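PDB 4GL3: putative glucoamylase, which probably hydrolyses starch-like glucans to release glucose. Local coordinates for residues 19-31 and 60-73. Residues are numbered along the deposited sequence; the frame is centred on the assembly and turned at random.
Sequences MTLVQKQTFRYFW and GVMAIIVGIERGFV
With CG of Phe27 anti to its backbone nitrogen (chi1 178°) and CG of Phe72 set beside its own (chi1 -55°), the two side chains run alongside each other in opposite senses, Phe72 CD2 lying over the rim of one Phe27 face, 3.9 Å from Phe27 CG. The planes are inclined at 49°, an oblique pair. The far end of Phe27 reaches helix 60-69, where Ala63 O lies at the ring edge, 3.3 Å from CE1. Gly67, having no side chain, lets CE1 of Phe27 come within 3.9 Å of its CA. Phe72 follows the Schellman motif at Gly71 and is sandwiched between Lys24 CA, a CH-pi contact 3.9 Å from the ring centroid, and CB of Arg70 on the opposite face. Val73 CG1 sits over the six-membered ring of Trp31, 3.7 Å from its centroid, and also meets the edge of Phe27. Beyond, Phe30 CD1 packs 3.4 Å from Gly60 CA. With an alanine in place of Phe27, a gap is likely to open beside Phe72 and Val73. At the polar end a water accepts from Arg70 NH1 (2.7 Å) and donates weakly to Thr20 OG1, itself hydrogen-bonded to Asp16 O. Gln23 OE1 bonds Arg392 NH1, while Gln23 NE2 and Arg70 NE, the latter in a salt bridge, share Glu389 OE1 of helix 378-393. No direct hydrogen bond joins the segments, so apolar packing holds these two helices together, in a fold consistent with the six-hairpin clan, with a shared carboxylate and a water bridging the polar end.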
# COMPACT_ATOMS: atom_id res chain seq x y z
N MSE A 19 -12.48 14.57 -6.36
CA MSE A 19 -11.48 13.95 -5.51
C MSE A 19 -11.99 13.79 -4.10
O MSE A 19 -11.83 12.74 -3.52
CB MSE A 19 -10.17 14.74 -5.50
CG MSE A 19 -9.39 14.58 -6.79
SE MSE A 19 -7.59 15.35 -6.74
CE MSE A 19 -8.08 17.22 -6.92
N THR A 20 -12.63 14.83 -3.58
CA THR A 20 -13.15 14.83 -2.24
C THR A 20 -14.26 13.79 -2.10
O THR A 20 -14.26 13.05 -1.13
CB THR A 20 -13.69 16.21 -1.85
OG1 THR A 20 -12.60 17.13 -1.86
CG2 THR A 20 -14.37 16.17 -0.44
N LEU A 21 -15.15 13.70 -3.08
CA LEU A 21 -16.19 12.65 -3.03
C LEU A 21 -15.56 11.25 -3.05
O LEU A 21 -15.95 10.37 -2.27
CB LEU A 21 -17.21 12.80 -4.16
CG LEU A 21 -18.33 11.75 -4.21
CD1 LEU A 21 -19.19 11.85 -2.95
CD2 LEU A 21 -19.22 11.93 -5.45
N VAL A 22 -14.55 11.03 -3.89
CA VAL A 22 -13.92 9.71 -3.98
C VAL A 22 -13.27 9.35 -2.62
O VAL A 22 -13.45 8.25 -2.08
CB VAL A 22 -12.93 9.64 -5.16
CG1 VAL A 22 -12.05 8.38 -5.10
CG2 VAL A 22 -13.73 9.73 -6.46
N GLN A 23 -12.58 10.31 -2.02
CA GLN A 23 -11.96 10.09 -0.73
C GLN A 23 -12.99 9.82 0.37
O GLN A 23 -12.82 8.93 1.20
CB GLN A 23 -11.10 11.30 -0.35
CG GLN A 23 -9.86 11.51 -1.19
CD GLN A 23 -9.04 12.67 -0.64
OE1 GLN A 23 -9.46 13.82 -0.77
NE2 GLN A 23 -7.88 12.37 0.00
N LYS A 24 -14.05 10.62 0.39
CA LYS A 24 -15.09 10.50 1.41
C LYS A 24 -15.86 9.19 1.32
O LYS A 24 -16.13 8.57 2.33
CB LYS A 24 -16.06 11.65 1.28
CG LYS A 24 -17.12 11.82 2.41
CD LYS A 24 -17.95 13.08 2.05
CE LYS A 24 -19.05 13.41 3.04
NZ LYS A 24 -18.47 13.72 4.37
N GLN A 25 -16.25 8.79 0.11
CA GLN A 25 -17.01 7.56 -0.06
C GLN A 25 -16.14 6.34 0.27
O GLN A 25 -16.60 5.41 0.94
CB GLN A 25 -17.57 7.43 -1.48
CG GLN A 25 -18.71 6.40 -1.61
CD GLN A 25 -20.07 7.03 -1.45
OE1 GLN A 25 -20.21 8.09 -0.83
NE2 GLN A 25 -21.07 6.39 -2.01
N THR A 26 -14.88 6.36 -0.17
CA THR A 26 -13.96 5.25 0.05
C THR A 26 -13.61 5.15 1.55
O THR A 26 -13.39 4.06 2.08
CB THR A 26 -12.72 5.37 -0.88
OG1 THR A 26 -13.16 5.64 -2.24
CG2 THR A 26 -11.87 4.08 -0.88
N PHE A 27 -13.57 6.29 2.22
CA PHE A 27 -13.24 6.36 3.64
C PHE A 27 -14.20 5.49 4.48
O PHE A 27 -13.83 4.95 5.53
CB PHE A 27 -13.22 7.82 4.10
CG PHE A 27 -12.94 8.02 5.56
CD1 PHE A 27 -11.67 7.90 6.06
CD2 PHE A 27 -13.96 8.36 6.42
CE1 PHE A 27 -11.41 8.11 7.40
CE2 PHE A 27 -13.72 8.56 7.77
CZ PHE A 27 -12.43 8.44 8.27
N ARG A 28 -15.44 5.37 4.02
CA ARG A 28 -16.43 4.53 4.69
C ARG A 28 -15.92 3.09 4.91
O ARG A 28 -16.29 2.47 5.88
CB ARG A 28 -17.73 4.46 3.88
CG ARG A 28 -18.61 5.70 3.92
CD ARG A 28 -19.64 5.61 2.81
NE ARG A 28 -20.57 6.73 2.74
CZ ARG A 28 -21.64 6.76 1.93
NH1 ARG A 28 -21.90 5.74 1.10
NH2 ARG A 28 -22.45 7.80 1.97
N TYR A 29 -15.11 2.57 3.98
CA TYR A 29 -14.59 1.21 4.08
C TYR A 29 -13.76 1.03 5.38
O TYR A 29 -13.77 -0.03 5.96
CB TYR A 29 -13.75 0.83 2.84
CG TYR A 29 -13.37 -0.63 2.80
CD1 TYR A 29 -12.25 -1.11 3.49
CD2 TYR A 29 -14.16 -1.56 2.10
CE1 TYR A 29 -11.91 -2.45 3.49
CE2 TYR A 29 -13.83 -2.93 2.10
CZ TYR A 29 -12.70 -3.37 2.79
OH TYR A 29 -12.36 -4.72 2.81
N PHE A 30 -12.99 2.06 5.74
CA PHE A 30 -12.07 2.00 6.84
C PHE A 30 -12.62 2.52 8.15
O PHE A 30 -12.01 2.28 9.19
CB PHE A 30 -10.81 2.78 6.47
CG PHE A 30 -10.08 2.17 5.34
CD1 PHE A 30 -9.35 1.00 5.54
CD2 PHE A 30 -10.24 2.65 4.05
CE1 PHE A 30 -8.71 0.38 4.49
CE2 PHE A 30 -9.61 2.04 2.98
CZ PHE A 30 -8.83 0.90 3.21
N TRP A 31 -13.71 3.28 8.09
CA TRP A 31 -14.30 3.89 9.26
C TRP A 31 -15.56 3.11 9.65
O TRP A 31 -15.56 2.39 10.63
CB TRP A 31 -14.61 5.39 9.02
CG TRP A 31 -15.04 6.02 10.27
CD1 TRP A 31 -16.32 6.25 10.68
CD2 TRP A 31 -14.19 6.45 11.33
NE1 TRP A 31 -16.31 6.82 11.93
CE2 TRP A 31 -15.01 6.95 12.35
CE3 TRP A 31 -12.80 6.50 11.50
CZ2 TRP A 31 -14.49 7.48 13.52
CZ3 TRP A 31 -12.30 7.03 12.66
CH2 TRP A 31 -13.13 7.50 13.66
N GLY A 60 -5.49 1.75 6.30
CA GLY A 60 -6.61 2.29 7.06
C GLY A 60 -6.16 3.33 8.08
O GLY A 60 -6.79 4.37 8.22
N VAL A 61 -5.07 3.05 8.78
CA VAL A 61 -4.46 3.99 9.71
C VAL A 61 -4.14 5.31 8.99
O VAL A 61 -4.45 6.39 9.48
CB VAL A 61 -3.23 3.36 10.37
CG1 VAL A 61 -2.29 4.41 10.99
CG2 VAL A 61 -3.69 2.32 11.40
N MSE A 62 -3.55 5.23 7.82
CA MSE A 62 -3.28 6.43 7.04
C MSE A 62 -4.57 7.11 6.56
O MSE A 62 -4.65 8.34 6.56
CB MSE A 62 -2.35 6.12 5.87
CG MSE A 62 -0.96 5.69 6.35
SE MSE A 62 0.38 5.21 5.02
CE MSE A 62 0.18 3.27 4.90
N ALA A 63 -5.57 6.31 6.19
CA ALA A 63 -6.89 6.83 5.81
C ALA A 63 -7.54 7.60 6.96
O ALA A 63 -8.18 8.64 6.74
CB ALA A 63 -7.80 5.71 5.32
N ILE A 64 -7.36 7.14 8.19
CA ILE A 64 -7.90 7.87 9.33
C ILE A 64 -7.28 9.30 9.43
O ILE A 64 -8.00 10.29 9.64
CB ILE A 64 -7.75 7.12 10.64
CG1 ILE A 64 -8.70 5.92 10.63
CG2 ILE A 64 -8.05 8.03 11.84
CD1 ILE A 64 -8.31 4.84 11.62
N ILE A 65 -5.97 9.40 9.26
CA ILE A 65 -5.29 10.70 9.30
C ILE A 65 -5.82 11.62 8.18
O ILE A 65 -6.13 12.80 8.45
CB ILE A 65 -3.76 10.57 9.21
CG1 ILE A 65 -3.22 9.65 10.35
CG2 ILE A 65 -3.10 11.96 9.27
CD1 ILE A 65 -1.81 9.11 10.07
N VAL A 66 -5.98 11.08 6.97
CA VAL A 66 -6.56 11.82 5.83
C VAL A 66 -7.96 12.32 6.20
O VAL A 66 -8.30 13.49 6.03
CB VAL A 66 -6.59 10.96 4.55
CG1 VAL A 66 -7.34 11.65 3.40
CG2 VAL A 66 -5.16 10.60 4.10
N GLY A 67 -8.75 11.43 6.77
CA GLY A 67 -10.13 11.76 7.18
C GLY A 67 -10.26 12.85 8.22
O GLY A 67 -11.19 13.67 8.15
N ILE A 68 -9.33 12.89 9.18
CA ILE A 68 -9.32 13.98 10.15
C ILE A 68 -9.04 15.30 9.44
O ILE A 68 -9.76 16.28 9.64
CB ILE A 68 -8.26 13.80 11.26
CG1 ILE A 68 -8.57 12.58 12.15
CG2 ILE A 68 -8.21 15.06 12.11
CD1 ILE A 68 -7.40 12.13 13.01
N GLU A 69 -7.99 15.32 8.63
CA GLU A 69 -7.58 16.53 7.91
C GLU A 69 -8.62 16.99 6.90
O GLU A 69 -8.72 18.18 6.67
CB GLU A 69 -6.22 16.30 7.23
CG GLU A 69 -5.10 16.23 8.25
CD GLU A 69 -4.91 17.54 9.00
OE1 GLU A 69 -4.82 18.60 8.34
OE2 GLU A 69 -4.86 17.52 10.24
N ARG A 70 -9.38 16.07 6.30
CA ARG A 70 -10.46 16.42 5.37
C ARG A 70 -11.78 16.72 6.07
O ARG A 70 -12.74 17.11 5.42
CB ARG A 70 -10.67 15.33 4.32
CG ARG A 70 -9.59 15.30 3.24
CD ARG A 70 -9.75 16.42 2.24
NE ARG A 70 -8.44 16.71 1.63
CZ ARG A 70 -8.17 17.77 0.88
NH1 ARG A 70 -9.12 18.64 0.58
NH2 ARG A 70 -6.94 17.96 0.43
N GLY A 71 -11.82 16.58 7.39
CA GLY A 71 -13.03 16.86 8.13
C GLY A 71 -14.10 15.78 8.01
O GLY A 71 -15.25 16.01 8.36
N PHE A 72 -13.75 14.59 7.55
CA PHE A 72 -14.69 13.47 7.54
C PHE A 72 -15.02 13.00 8.95
O PHE A 72 -16.13 12.53 9.18
CB PHE A 72 -14.18 12.26 6.72
CG PHE A 72 -13.79 12.57 5.29
CD1 PHE A 72 -14.37 13.61 4.59
CD2 PHE A 72 -12.84 11.79 4.67
CE1 PHE A 72 -13.99 13.87 3.29
CE2 PHE A 72 -12.45 12.04 3.39
CZ PHE A 72 -13.03 13.08 2.68
N VAL A 73 -14.06 13.08 9.87
CA VAL A 73 -14.28 12.85 11.31
C VAL A 73 -13.54 13.95 12.10
O VAL A 73 -12.67 14.63 11.54
CB VAL A 73 -13.78 11.43 11.79
CG1 VAL A 73 -14.59 10.31 11.16
CG2 VAL A 73 -12.28 11.24 11.53
O HOH W 1 -11.77 18.68 0.98